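Side-chain contacts in light Chain (Clostridium botulinum, PDB 6BVD), which acts as the zinc-dependent protease of a mosaic botulinum neurotoxin, probably cutting a neuronal SNARE protein and so blocking neurotransmitter release: residues L226-I231 and F267-G272; F351-L356 and K363-Y368; A265-L268 and R273-N276; N167-I172 and G239-E244; R99-P104 and I108-I113. All blocks are in the same frame, centred on the assembly; numbering follows the deposited sequence.

Contact 1 (L226-I231 and F267-G272); sequences LMHELI and FLTFGG
Ile231 and Thr269 are the nearest CA pair between the segments 226-231 and 267-272, 6.7 Å apart; the segments lie on helices 222-237 and 264-270. A single methyl group, Thr269 CG2, carries most of the contact. It sits over one face of the His228 imidazole, displaced toward the rim, with CG2 3.6 Å from His228 CE1. The line from this methyl to the ring centroid lies 22° from the ring normal, the geometry of a CH-pi contact. The same CG2 also meets Ile231 CG2 at 3.7 Å, the two side chains running antiparallel alongside one another. With CG anti to the backbone N (chi1 180°), His228 reaches out from its helix to bind zinc through NE2, together with His232 and Glu266. Threonine suits its place because its two branches do different work: the methyl packs, while OG1 hydrogen-bonds back to Ala265 O in its own helix. The pattern is the HExxH motif of a gluzincin-type metalloprotease, with the third protein ligand supplied by the second helix. Gly271 follows the last helical residue with positive phi, a conformation that suits glycine. On the flanks, helix 353-360 packs against Met227 and Ile231 through Leu356, while helix 83-100 covers Leu226 and Met227.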
# COMPACT_ATOMS: atom_id res chain seq x y z
N LEU A 226 16.75 2.77 -4.72
CA LEU A 226 16.64 3.97 -3.88
C LEU A 226 17.34 3.74 -2.53
O LEU A 226 18.12 4.58 -2.04
CB LEU A 226 15.16 4.34 -3.72
CG LEU A 226 14.83 5.52 -2.80
CD1 LEU A 226 15.64 6.77 -3.21
CD2 LEU A 226 13.30 5.75 -2.83
N MET A 227 17.12 2.58 -1.92
CA MET A 227 17.79 2.26 -0.66
C MET A 227 19.35 2.32 -0.77
O MET A 227 20.04 2.82 0.14
CB MET A 227 17.32 0.89 -0.13
CG MET A 227 15.91 0.98 0.55
SD MET A 227 15.42 -0.56 1.34
CE MET A 227 14.75 -1.46 -0.06
N HIS A 228 19.89 1.85 -1.88
CA HIS A 228 21.32 1.92 -2.13
C HIS A 228 21.79 3.40 -2.06
O HIS A 228 22.73 3.68 -1.37
CB HIS A 228 21.63 1.31 -3.50
CG HIS A 228 23.07 1.33 -3.86
ND1 HIS A 228 23.91 0.25 -3.68
CD2 HIS A 228 23.84 2.34 -4.34
CE1 HIS A 228 25.13 0.59 -4.08
NE2 HIS A 228 25.11 1.85 -4.48
N GLU A 229 21.06 4.32 -2.70
CA GLU A 229 21.43 5.75 -2.62
C GLU A 229 21.23 6.29 -1.19
O GLU A 229 22.01 7.09 -0.70
CB GLU A 229 20.61 6.57 -3.64
CG GLU A 229 20.96 6.23 -5.07
CD GLU A 229 22.49 6.18 -5.34
OE1 GLU A 229 23.18 7.21 -5.14
OE2 GLU A 229 23.01 5.13 -5.79
N LEU A 230 20.19 5.85 -0.49
CA LEU A 230 19.96 6.29 0.89
C LEU A 230 21.07 5.83 1.83
O LEU A 230 21.36 6.48 2.83
CB LEU A 230 18.61 5.79 1.42
CG LEU A 230 17.39 6.53 0.86
CD1 LEU A 230 16.10 5.98 1.42
CD2 LEU A 230 17.54 8.05 1.14
N ILE A 231 21.74 4.73 1.51
CA ILE A 231 22.86 4.31 2.32
C ILE A 231 24.04 5.31 2.20
O ILE A 231 24.68 5.63 3.21
CB ILE A 231 23.28 2.89 1.95
CG1 ILE A 231 22.16 1.93 2.36
CG2 ILE A 231 24.60 2.55 2.61
CD1 ILE A 231 22.34 0.50 1.75
N PHE A 267 31.90 -0.90 -2.16
CA PHE A 267 31.87 -2.31 -1.72
C PHE A 267 31.27 -2.41 -0.31
O PHE A 267 30.58 -3.39 0.01
CB PHE A 267 33.25 -2.91 -1.77
CG PHE A 267 33.87 -2.87 -3.15
CD1 PHE A 267 33.52 -3.82 -4.11
CD2 PHE A 267 34.72 -1.83 -3.52
CE1 PHE A 267 34.08 -3.78 -5.39
CE2 PHE A 267 35.27 -1.77 -4.79
CZ PHE A 267 34.95 -2.74 -5.73
N LEU A 268 31.52 -1.40 0.53
CA LEU A 268 30.94 -1.41 1.88
C LEU A 268 29.44 -1.18 1.78
O LEU A 268 28.66 -1.67 2.62
CB LEU A 268 31.59 -0.36 2.78
CG LEU A 268 33.08 -0.51 3.06
CD1 LEU A 268 33.61 0.72 3.83
CD2 LEU A 268 33.42 -1.81 3.80
N THR A 269 29.02 -0.43 0.77
CA THR A 269 27.61 -0.15 0.62
C THR A 269 26.88 -1.42 0.12
O THR A 269 25.79 -1.76 0.60
CB THR A 269 27.37 1.02 -0.30
OG1 THR A 269 27.87 2.22 0.33
CG2 THR A 269 25.86 1.19 -0.59
N PHE A 270 27.50 -2.13 -0.82
CA PHE A 270 26.90 -3.39 -1.25
C PHE A 270 26.86 -4.38 -0.09
O PHE A 270 25.83 -4.98 0.16
CB PHE A 270 27.65 -4.02 -2.44
CG PHE A 270 26.93 -5.24 -2.97
CD1 PHE A 270 25.93 -5.10 -3.91
CD2 PHE A 270 27.18 -6.50 -2.44
CE1 PHE A 270 25.22 -6.22 -4.38
CE2 PHE A 270 26.46 -7.63 -2.89
CZ PHE A 270 25.49 -7.48 -3.87
N GLY A 271 27.96 -4.54 0.63
CA GLY A 271 27.98 -5.43 1.77
C GLY A 271 28.24 -6.89 1.37
O GLY A 271 28.87 -7.14 0.33
N GLY A 272 27.78 -7.83 2.20
CA GLY A 272 27.93 -9.26 1.95
C GLY A 272 29.40 -9.59 1.70
O GLY A 272 30.28 -9.12 2.41

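Contact 2 (F351-L356 and K363-Y368); sequences FTEFNL and KTRLGY
Glu353 meets Thr364 and Arg365 through a side chain that starts with its CB directed at the loop 363-368. CG lies anti to the backbone N (chi1 176°) and the chain stays extended to the carboxylate, which reaches across from helix to loop. The first neighbour along the way is Thr364 OG1, 4.1 Å from Glu353 CG. At CD the group divides. OE1 receives Arg365 NH2 at 2.9 Å on its syn lone pair, in the guanidinium plane and almost straight (173°). OE2 receives Arg365 NE at 3.1 Å, also on the syn side but somewhat out of the carboxylate plane. This is a side-on bidentate salt bridge with nearly coplanar groups, 17° apart, and two bonds together resist rotation of either. Glu353 is the first residue of helix 353-360, whose N-cap is Thr352: its OG1 accepts from Asn355 N at 3.1 Å. OE2 of Glu353 takes a further bond on its anti lone pair from the Thr364 hydroxyl, with OG1 only 2.7 Å away, so this oxygen serves two donors. Threonine supplies a short, branched donor there, whereas arginine has the length to reach from the loop and the flat edge to match both oxygens. OE1 also makes a weak hydrogen bond with ND1 of the zinc ligand His228, which puts Glu353 in the second shell of the metal, and the Arg365 side chain comes within about 6 Å of the zinc.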
# COMPACT_ATOMS: atom_id res chain seq x y z
N PHE A 351 23.76 -1.14 7.31
CA PHE A 351 22.85 -0.92 6.20
C PHE A 351 23.52 -1.22 4.85
O PHE A 351 24.37 -0.46 4.42
CB PHE A 351 22.35 0.51 6.23
CG PHE A 351 21.62 0.84 7.50
CD1 PHE A 351 20.30 0.51 7.64
CD2 PHE A 351 22.27 1.49 8.55
CE1 PHE A 351 19.59 0.82 8.83
CE2 PHE A 351 21.60 1.81 9.72
CZ PHE A 351 20.24 1.47 9.86
N THR A 352 23.15 -2.33 4.20
CA THR A 352 23.81 -2.73 2.95
C THR A 352 22.77 -3.18 1.95
O THR A 352 21.70 -3.61 2.34
CB THR A 352 24.83 -3.87 3.18
OG1 THR A 352 24.14 -5.07 3.61
CG2 THR A 352 25.84 -3.48 4.22
N GLU A 353 23.11 -3.11 0.66
CA GLU A 353 22.22 -3.57 -0.40
C GLU A 353 21.95 -5.09 -0.24
O GLU A 353 20.83 -5.56 -0.40
CB GLU A 353 22.82 -3.27 -1.76
CG GLU A 353 22.01 -3.80 -2.96
CD GLU A 353 22.64 -3.48 -4.30
OE1 GLU A 353 23.37 -2.45 -4.38
OE2 GLU A 353 22.45 -4.25 -5.29
N PHE A 354 23.01 -5.82 0.07
CA PHE A 354 22.92 -7.28 0.25
C PHE A 354 21.91 -7.66 1.35
O PHE A 354 21.06 -8.54 1.16
CB PHE A 354 24.30 -7.85 0.59
CG PHE A 354 24.30 -9.36 0.76
CD1 PHE A 354 24.31 -10.19 -0.35
CD2 PHE A 354 24.27 -9.93 2.03
CE1 PHE A 354 24.30 -11.60 -0.21
CE2 PHE A 354 24.25 -11.33 2.18
CZ PHE A 354 24.28 -12.17 1.06
N ASN A 355 22.02 -7.01 2.51
CA ASN A 355 21.15 -7.34 3.63
C ASN A 355 19.71 -6.89 3.41
O ASN A 355 18.77 -7.60 3.80
CB ASN A 355 21.68 -6.73 4.95
CG ASN A 355 20.90 -7.23 6.17
OD1 ASN A 355 20.96 -8.43 6.51
ND2 ASN A 355 20.16 -6.34 6.83
N LEU A 356 19.53 -5.70 2.84
CA LEU A 356 18.18 -5.18 2.58
C LEU A 356 17.51 -6.04 1.49
O LEU A 356 16.31 -6.28 1.53
CB LEU A 356 18.22 -3.69 2.18
CG LEU A 356 18.69 -2.77 3.32
CD1 LEU A 356 18.93 -1.32 2.80
CD2 LEU A 356 17.72 -2.68 4.43
N LYS A 363 15.61 -9.96 -5.35
CA LYS A 363 16.85 -10.52 -5.91
C LYS A 363 17.75 -9.38 -6.33
O LYS A 363 17.27 -8.41 -6.91
CB LYS A 363 16.56 -11.43 -7.12
CG LYS A 363 17.78 -12.31 -7.50
CD LYS A 363 17.51 -13.16 -8.76
CE LYS A 363 18.61 -14.20 -9.04
NZ LYS A 363 18.81 -15.21 -7.92
N THR A 364 19.04 -9.51 -6.06
CA THR A 364 19.99 -8.51 -6.52
C THR A 364 21.22 -9.18 -7.12
O THR A 364 21.39 -10.43 -7.08
CB THR A 364 20.36 -7.53 -5.38
OG1 THR A 364 20.87 -6.32 -5.92
CG2 THR A 364 21.34 -8.14 -4.42
N ARG A 365 22.03 -8.32 -7.71
CA ARG A 365 23.25 -8.69 -8.39
C ARG A 365 24.24 -9.38 -7.47
O ARG A 365 24.23 -9.21 -6.25
CB ARG A 365 23.89 -7.42 -9.00
CG ARG A 365 24.15 -6.40 -7.94
CD ARG A 365 24.72 -5.06 -8.48
NE ARG A 365 24.62 -4.00 -7.48
CZ ARG A 365 25.14 -2.77 -7.62
NH1 ARG A 365 25.82 -2.45 -8.72
NH2 ARG A 365 24.99 -1.85 -6.65
N LEU A 366 25.17 -10.12 -8.06
CA LEU A 366 26.15 -10.88 -7.30
C LEU A 366 27.12 -10.05 -6.49
O LEU A 366 27.69 -10.53 -5.51
CB LEU A 366 26.92 -11.81 -8.25
CG LEU A 366 26.13 -13.06 -8.60
CD1 LEU A 366 26.85 -13.94 -9.62
CD2 LEU A 366 25.84 -13.87 -7.34
N GLY A 367 27.34 -8.80 -6.91
CA GLY A 367 28.24 -7.89 -6.22
C GLY A 367 28.25 -6.56 -6.95
O GLY A 367 27.70 -6.45 -8.06
N TYR A 368 28.89 -5.55 -6.37
CA TYR A 368 28.92 -4.22 -6.99
C TYR A 368 29.50 -4.21 -8.41
O TYR A 368 29.04 -3.46 -9.27
CB TYR A 368 29.73 -3.25 -6.13
CG TYR A 368 29.69 -1.86 -6.72
CD1 TYR A 368 28.57 -1.04 -6.50
CD2 TYR A 368 30.72 -1.38 -7.52
CE1 TYR A 368 28.50 0.23 -7.06
CE2 TYR A 368 30.65 -0.12 -8.09
CZ TYR A 368 29.53 0.68 -7.85
OH TYR A 368 29.46 1.94 -8.40

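Contact 3 (A265-L268 and R273-N276); sequences AEFL and RDRN
Asp274 meets the edge of the Phe267 ring in the chain reversal just after helix 264-270, which supplies Glu266, the third zinc ligand of the gluzincin-type (HExxH plus Glu) site; residues 273-276 have a helical conformation. The two side chains cross at about a right angle, with ring and carboxylate planes 54° apart. OD2 lies near the ring plane, 3.5 Å from Phe267 CD1. The slightly positive hydrogen-bearing rim of an aromatic ring probably welcomes such an oxygen. Phenylalanine places its ring here with CG anti to the carbonyl carbon (chi1 -59°), and its CB packs 3.5 Å from Asp274 O. The carboxylate has a firmer partner, as OD2 accepts a hydrogen bond from Tyr368 N, so one aspartate ties the turn to the loop 363-368. The aliphatic part of Arg275 runs past Leu268, with CG 4.4 Å from Leu268 CD2. Arginine suits this partly exposed site because its stem can pack while its head remains polar; NH2 bonds to Tyr349 O. A water bridges the segments, donating to Leu268 O at 2.7 Å and accepting from Arg275 NE at 3.0 Å.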
# COMPACT_ATOMS: atom_id res chain seq x y z
N ALA A 265 34.01 2.61 -0.65
CA ALA A 265 32.64 2.84 -0.14
C ALA A 265 31.58 2.07 -0.94
O ALA A 265 30.53 1.72 -0.39
CB ALA A 265 32.30 4.37 -0.13
N GLU A 266 31.81 1.83 -2.23
CA GLU A 266 30.80 1.10 -3.00
C GLU A 266 30.74 -0.33 -2.52
O GLU A 266 29.66 -0.93 -2.47
CB GLU A 266 31.07 1.11 -4.50
CG GLU A 266 31.16 2.51 -5.10
CD GLU A 266 29.85 3.27 -5.16
OE1 GLU A 266 28.78 2.75 -4.75
OE2 GLU A 266 29.91 4.43 -5.62
N PHE A 267 31.90 -0.90 -2.16
CA PHE A 267 31.87 -2.31 -1.72
C PHE A 267 31.27 -2.41 -0.31
O PHE A 267 30.58 -3.39 0.01
CB PHE A 267 33.25 -2.91 -1.77
CG PHE A 267 33.87 -2.87 -3.15
CD1 PHE A 267 33.52 -3.82 -4.11
CD2 PHE A 267 34.72 -1.83 -3.52
CE1 PHE A 267 34.08 -3.78 -5.39
CE2 PHE A 267 35.27 -1.77 -4.79
CZ PHE A 267 34.95 -2.74 -5.73
N LEU A 268 31.52 -1.40 0.53
CA LEU A 268 30.94 -1.41 1.88
C LEU A 268 29.44 -1.18 1.78
O LEU A 268 28.66 -1.67 2.62
CB LEU A 268 31.59 -0.36 2.78
CG LEU A 268 33.08 -0.51 3.06
CD1 LEU A 268 33.61 0.72 3.83
CD2 LEU A 268 33.42 -1.81 3.80
N ARG A 273 29.66 -10.36 0.65
CA ARG A 273 31.02 -10.77 0.34
C ARG A 273 31.87 -9.61 -0.20
O ARG A 273 33.11 -9.69 -0.19
CB ARG A 273 31.03 -11.93 -0.65
CG ARG A 273 30.71 -13.27 0.01
CD ARG A 273 31.48 -14.41 -0.65
NE ARG A 273 31.14 -15.71 -0.07
CZ ARG A 273 31.63 -16.18 1.08
NH1 ARG A 273 32.41 -15.41 1.84
NH2 ARG A 273 31.27 -17.38 1.51
N ASP A 274 31.24 -8.56 -0.73
CA ASP A 274 32.04 -7.41 -1.22
C ASP A 274 32.88 -6.73 -0.13
O ASP A 274 33.90 -6.08 -0.44
CB ASP A 274 31.13 -6.38 -1.88
CG ASP A 274 30.91 -6.67 -3.36
OD1 ASP A 274 31.00 -7.86 -3.78
OD2 ASP A 274 30.55 -5.71 -4.08
N ARG A 275 32.48 -6.88 1.13
CA ARG A 275 33.28 -6.31 2.23
C ARG A 275 34.71 -6.85 2.21
O ARG A 275 35.67 -6.13 2.52
CB ARG A 275 32.64 -6.63 3.59
CG ARG A 275 31.44 -5.78 3.94
CD ARG A 275 31.23 -5.80 5.46
NE ARG A 275 30.02 -5.12 5.94
CZ ARG A 275 28.92 -5.75 6.37
NH1 ARG A 275 28.89 -7.09 6.39
NH2 ARG A 275 27.86 -5.06 6.79
N ASN A 276 34.86 -8.12 1.82
CA ASN A 276 36.17 -8.74 1.84
C ASN A 276 37.06 -8.29 0.68
O ASN A 276 38.26 -8.56 0.67
CB ASN A 276 36.01 -10.25 1.84
CG ASN A 276 35.20 -10.74 3.04
OD1 ASN A 276 35.25 -10.15 4.13
ND2 ASN A 276 34.41 -11.80 2.83
O HOH W 1 29.22 -2.29 5.24

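Contact 4 (N167-I172 and G239-E244); sequences NKTGGI and GTYITE. With ACT (acetate ion), chain F.
Tyr241 OH donates a hydrogen bond to Thr169 O at 3.0 Å, fastening the loop after helix 222-237 to strand 168-171. The hydroxyl comes in from above the carbonyl plane, 58° out of it, with a C=O...O angle of 116°. Tyrosine suits the task because its rigid ring carries a donor well away from the backbone; with CG anti to the backbone N (chi1 -170°) the phenol reaches across to the strand. Thr169 CG2 adds a looser touch to the ring, 4.4 Å from Tyr241 CE1, while Thr169 OG1 hydrogen-bonds to Glu229 OE1 of the HExxH helix. The strand is the outermost of its mixed sheet in this chain: Lys168 and Gly170 pair with strand 193-196. An acetate, probably from the crystallisation liquor, lies beside the loop. Its CH3 lies over one face of the ring, 3.6 Å from Tyr241 CE1, and its atom O accepts from Ile242 N at 3.0 Å; His232 and His235 also bond to the ion. The ring face meets the methyl and polar nitrogens meet the oxygens, so the site, beside the zinc ligand His232, is chemically suited to a small carboxylate, though the acetate itself may have no biological role.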
# COMPACT_ATOMS: atom_id res chain seq x y z
N ASN A 167 21.93 7.22 -11.22
CA ASN A 167 21.58 7.77 -9.92
C ASN A 167 22.86 8.18 -9.20
O ASN A 167 23.90 7.53 -9.37
CB ASN A 167 20.81 6.75 -9.09
CG ASN A 167 19.62 6.22 -9.82
OD1 ASN A 167 18.75 6.98 -10.27
ND2 ASN A 167 19.58 4.90 -9.97
N LYS A 168 22.85 9.28 -8.44
CA LYS A 168 24.06 9.60 -7.69
C LYS A 168 23.79 10.43 -6.47
O LYS A 168 22.85 11.19 -6.42
CB LYS A 168 25.09 10.32 -8.57
CG LYS A 168 24.64 11.63 -9.11
CD LYS A 168 25.77 12.33 -9.85
CE LYS A 168 26.33 11.43 -10.92
NZ LYS A 168 27.34 12.11 -11.77
N THR A 169 24.68 10.30 -5.48
CA THR A 169 24.53 10.99 -4.20
C THR A 169 25.72 11.93 -4.06
O THR A 169 26.79 11.63 -4.58
CB THR A 169 24.45 9.94 -3.06
OG1 THR A 169 23.33 9.08 -3.30
CG2 THR A 169 24.27 10.57 -1.69
N GLY A 170 25.54 13.05 -3.37
CA GLY A 170 26.60 14.01 -3.12
C GLY A 170 26.37 14.85 -1.87
O GLY A 170 25.26 14.88 -1.38
N GLY A 171 27.41 15.51 -1.34
CA GLY A 171 27.24 16.34 -0.15
C GLY A 171 27.31 17.82 -0.54
O GLY A 171 27.44 18.14 -1.74
N ILE A 172 27.26 18.72 0.44
CA ILE A 172 27.35 20.16 0.16
C ILE A 172 28.63 20.77 0.70
O ILE A 172 29.12 20.39 1.78
CB ILE A 172 26.12 20.90 0.75
CG1 ILE A 172 24.80 20.29 0.20
CG2 ILE A 172 26.23 22.42 0.45
CD1 ILE A 172 24.64 20.38 -1.33
N GLY A 239 28.88 11.97 8.37
CA GLY A 239 30.19 12.56 8.08
C GLY A 239 31.28 11.49 7.80
O GLY A 239 32.47 11.77 8.00
N THR A 240 30.86 10.29 7.37
CA THR A 240 31.81 9.19 7.05
C THR A 240 31.95 9.00 5.55
O THR A 240 32.59 8.03 5.09
CB THR A 240 31.34 7.81 7.63
OG1 THR A 240 30.21 7.38 6.89
CG2 THR A 240 30.94 7.93 9.12
N TYR A 241 31.38 9.91 4.77
CA TYR A 241 31.36 9.80 3.32
C TYR A 241 32.76 9.84 2.71
O TYR A 241 33.59 10.68 3.07
CB TYR A 241 30.48 10.91 2.74
CG TYR A 241 30.10 10.88 1.28
CD1 TYR A 241 28.86 10.41 0.88
CD2 TYR A 241 30.97 11.39 0.30
CE1 TYR A 241 28.49 10.41 -0.45
CE2 TYR A 241 30.60 11.40 -1.03
CZ TYR A 241 29.37 10.91 -1.40
OH TYR A 241 28.99 10.90 -2.72
N ILE A 242 33.05 8.91 1.79
CA ILE A 242 34.34 8.97 1.09
C ILE A 242 34.23 8.92 -0.44
O ILE A 242 33.28 8.38 -1.00
CB ILE A 242 35.33 7.84 1.55
CG1 ILE A 242 34.70 6.44 1.42
CG2 ILE A 242 35.71 8.06 2.99
CD1 ILE A 242 35.75 5.28 1.67
N THR A 243 35.23 9.52 -1.11
CA THR A 243 35.38 9.43 -2.54
C THR A 243 36.69 8.71 -2.96
O THR A 243 36.80 8.27 -4.10
CB THR A 243 35.41 10.84 -3.18
OG1 THR A 243 36.49 11.56 -2.60
CG2 THR A 243 34.08 11.60 -2.93
N GLU A 244 37.68 8.62 -2.07
CA GLU A 244 38.98 8.04 -2.47
C GLU A 244 39.10 6.62 -1.93
O GLU A 244 38.11 5.92 -1.92
CB GLU A 244 40.13 8.93 -2.00
CG GLU A 244 39.93 10.40 -2.42
CD GLU A 244 39.68 10.53 -3.93
OE1 GLU A 244 40.46 9.95 -4.70
OE2 GLU A 244 38.72 11.22 -4.35
C ACT F . 29.98 6.76 0.68
O ACT F . 30.80 7.00 1.59
OXT ACT F . 28.97 6.07 0.91
CH3 ACT F . 30.21 7.30 -0.71

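Contact 5 (R99-P104 and I108-I113); sequences RINSKP and ILLEEI
Ile100 and Leu110 share nearly the same first torsion (chi1 -64° and -67°), which puts Ile100 CG2 anti to its own backbone N and Leu110 CG anti to its carbonyl carbon, and the two branches meet. They belong to two consecutive helices, 83-100 and 104-115, joined by a tight connection with a type I beta turn from Ile100 to Lys103. The side chains cross at about a right angle, with Ile100 CG2 3.8 Å from Leu110 CG and nestled against the fork of the leucine. Branched aliphatic residues suit this buried corner, where helix 222-237 also packs on Ile100 through Leu226 and Met227. Leu110 CD1 meets Asn101 OD1 at 3.7 Å, a packing contact only; Asn101 ND2 hydrogen-bonds to Val5 O. In the turn, Arg99 O is gripped twice, by Ser102 N at 2.9 Å and by Ser102 OG at 2.7 Å, so both donors of Ser102 close on the last turn of the first helix. Proline fits the opening turn of the second, where no backbone N-H is needed for helical bonding, and its carbonyl takes part in it: Pro104 O accepts from Ile108 N at 3.0 Å.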
# COMPACT_ATOMS: atom_id res chain seq x y z
N ARG A 99 7.08 1.53 -0.00
CA ARG A 99 7.62 0.16 -0.09
C ARG A 99 8.74 0.01 0.96
O ARG A 99 8.75 -0.93 1.76
CB ARG A 99 8.11 -0.11 -1.52
CG ARG A 99 8.93 -1.44 -1.71
CD ARG A 99 8.56 -2.10 -3.02
NE ARG A 99 9.34 -3.31 -3.29
CZ ARG A 99 9.23 -4.46 -2.63
NH1 ARG A 99 8.37 -4.60 -1.61
NH2 ARG A 99 9.99 -5.50 -2.98
N ILE A 100 9.66 0.98 1.00
CA ILE A 100 10.75 0.94 1.95
C ILE A 100 10.22 0.90 3.39
O ILE A 100 10.72 0.17 4.26
CB ILE A 100 11.70 2.16 1.77
CG1 ILE A 100 12.39 2.11 0.40
CG2 ILE A 100 12.71 2.13 2.86
CD1 ILE A 100 13.15 3.40 -0.00
N ASN A 101 9.15 1.65 3.63
CA ASN A 101 8.58 1.72 4.97
C ASN A 101 7.68 0.51 5.28
O ASN A 101 7.06 0.49 6.32
CB ASN A 101 7.77 3.04 5.15
CG ASN A 101 7.89 3.63 6.55
OD1 ASN A 101 8.91 3.45 7.22
ND2 ASN A 101 6.85 4.35 6.99
N SER A 102 7.61 -0.49 4.39
CA SER A 102 6.67 -1.62 4.63
C SER A 102 7.30 -2.76 5.40
O SER A 102 6.59 -3.69 5.84
CB SER A 102 6.07 -2.18 3.31
OG SER A 102 7.06 -2.91 2.57
N LYS A 103 8.60 -2.72 5.59
CA LYS A 103 9.26 -3.75 6.40
C LYS A 103 10.17 -3.12 7.42
O LYS A 103 10.75 -2.06 7.14
CB LYS A 103 10.04 -4.72 5.50
CG LYS A 103 9.12 -5.61 4.66
CD LYS A 103 9.90 -6.44 3.66
CE LYS A 103 8.96 -7.06 2.65
NZ LYS A 103 7.99 -7.98 3.29
N PRO A 104 10.36 -3.77 8.57
CA PRO A 104 11.21 -3.25 9.65
C PRO A 104 12.61 -2.84 9.23
O PRO A 104 13.08 -1.76 9.64
CB PRO A 104 11.27 -4.42 10.64
CG PRO A 104 9.89 -5.09 10.48
CD PRO A 104 9.59 -4.97 9.00
N ILE A 108 13.78 1.12 9.77
CA ILE A 108 14.92 1.53 10.57
C ILE A 108 15.82 2.46 9.71
O ILE A 108 16.31 3.49 10.19
CB ILE A 108 15.73 0.31 11.08
CG1 ILE A 108 14.88 -0.65 11.91
CG2 ILE A 108 16.88 0.77 11.94
CD1 ILE A 108 14.34 -0.06 13.15
N LEU A 109 16.03 2.10 8.44
CA LEU A 109 16.78 2.99 7.52
C LEU A 109 16.16 4.42 7.41
O LEU A 109 16.86 5.43 7.54
CB LEU A 109 16.85 2.38 6.12
CG LEU A 109 17.48 3.28 5.04
CD1 LEU A 109 18.92 3.63 5.40
CD2 LEU A 109 17.45 2.53 3.72
N LEU A 110 14.85 4.48 7.20
CA LEU A 110 14.20 5.79 7.08
C LEU A 110 14.23 6.62 8.37
O LEU A 110 14.38 7.87 8.29
CB LEU A 110 12.77 5.63 6.60
CG LEU A 110 12.61 5.10 5.16
CD1 LEU A 110 11.11 5.12 4.72
CD2 LEU A 110 13.47 5.89 4.18
N GLU A 111 14.15 5.95 9.54
CA GLU A 111 14.30 6.63 10.85
C GLU A 111 15.70 7.26 11.01
O GLU A 111 15.86 8.37 11.55
CB GLU A 111 14.03 5.67 12.02
CG GLU A 111 12.58 5.25 12.19
CD GLU A 111 12.39 3.97 13.01
OE1 GLU A 111 13.34 3.52 13.69
OE2 GLU A 111 11.27 3.39 12.96
N GLU A 112 16.73 6.56 10.52
CA GLU A 112 18.07 7.13 10.50
C GLU A 112 18.16 8.34 9.61
O GLU A 112 18.77 9.34 9.98
CB GLU A 112 19.12 6.09 10.05
CG GLU A 112 19.39 5.04 11.08
CD GLU A 112 20.24 5.55 12.20
OE1 GLU A 112 20.92 6.57 12.00
OE2 GLU A 112 20.24 4.97 13.28
N ILE A 113 17.61 8.25 8.41
CA ILE A 113 17.63 9.37 7.47
C ILE A 113 16.93 10.62 8.07
O ILE A 113 17.27 11.77 7.76
CB ILE A 113 16.98 8.98 6.15
CG1 ILE A 113 17.85 7.92 5.43
CG2 ILE A 113 16.88 10.17 5.25
CD1 ILE A 113 19.27 8.41 5.10

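How the contacts relate
Along the chain contact 5 comes first; contacts 4 and 1 then interleave, contact 3 begins on the helix where contact 1 ends, and contact 2 comes last. Contacts 1, 2 and 3 form a tight group round the zinc, with centres 7 to 10 Å apart; contacts 1 and 3 share helix 264-270, and backbone bonds join it to the start of helix 353-360. Contact 4, about 12 Å from contact 1 between centres, joins strand 168-171 to the loop after helix 222-237, and Thr169 also bonds to Glu229 of contact 1. Contact 5, about 14 Å from contact 1, centre to centre, packs Ile100 and Leu110 against Leu226, Met227 and Leu230 of the HExxH helix.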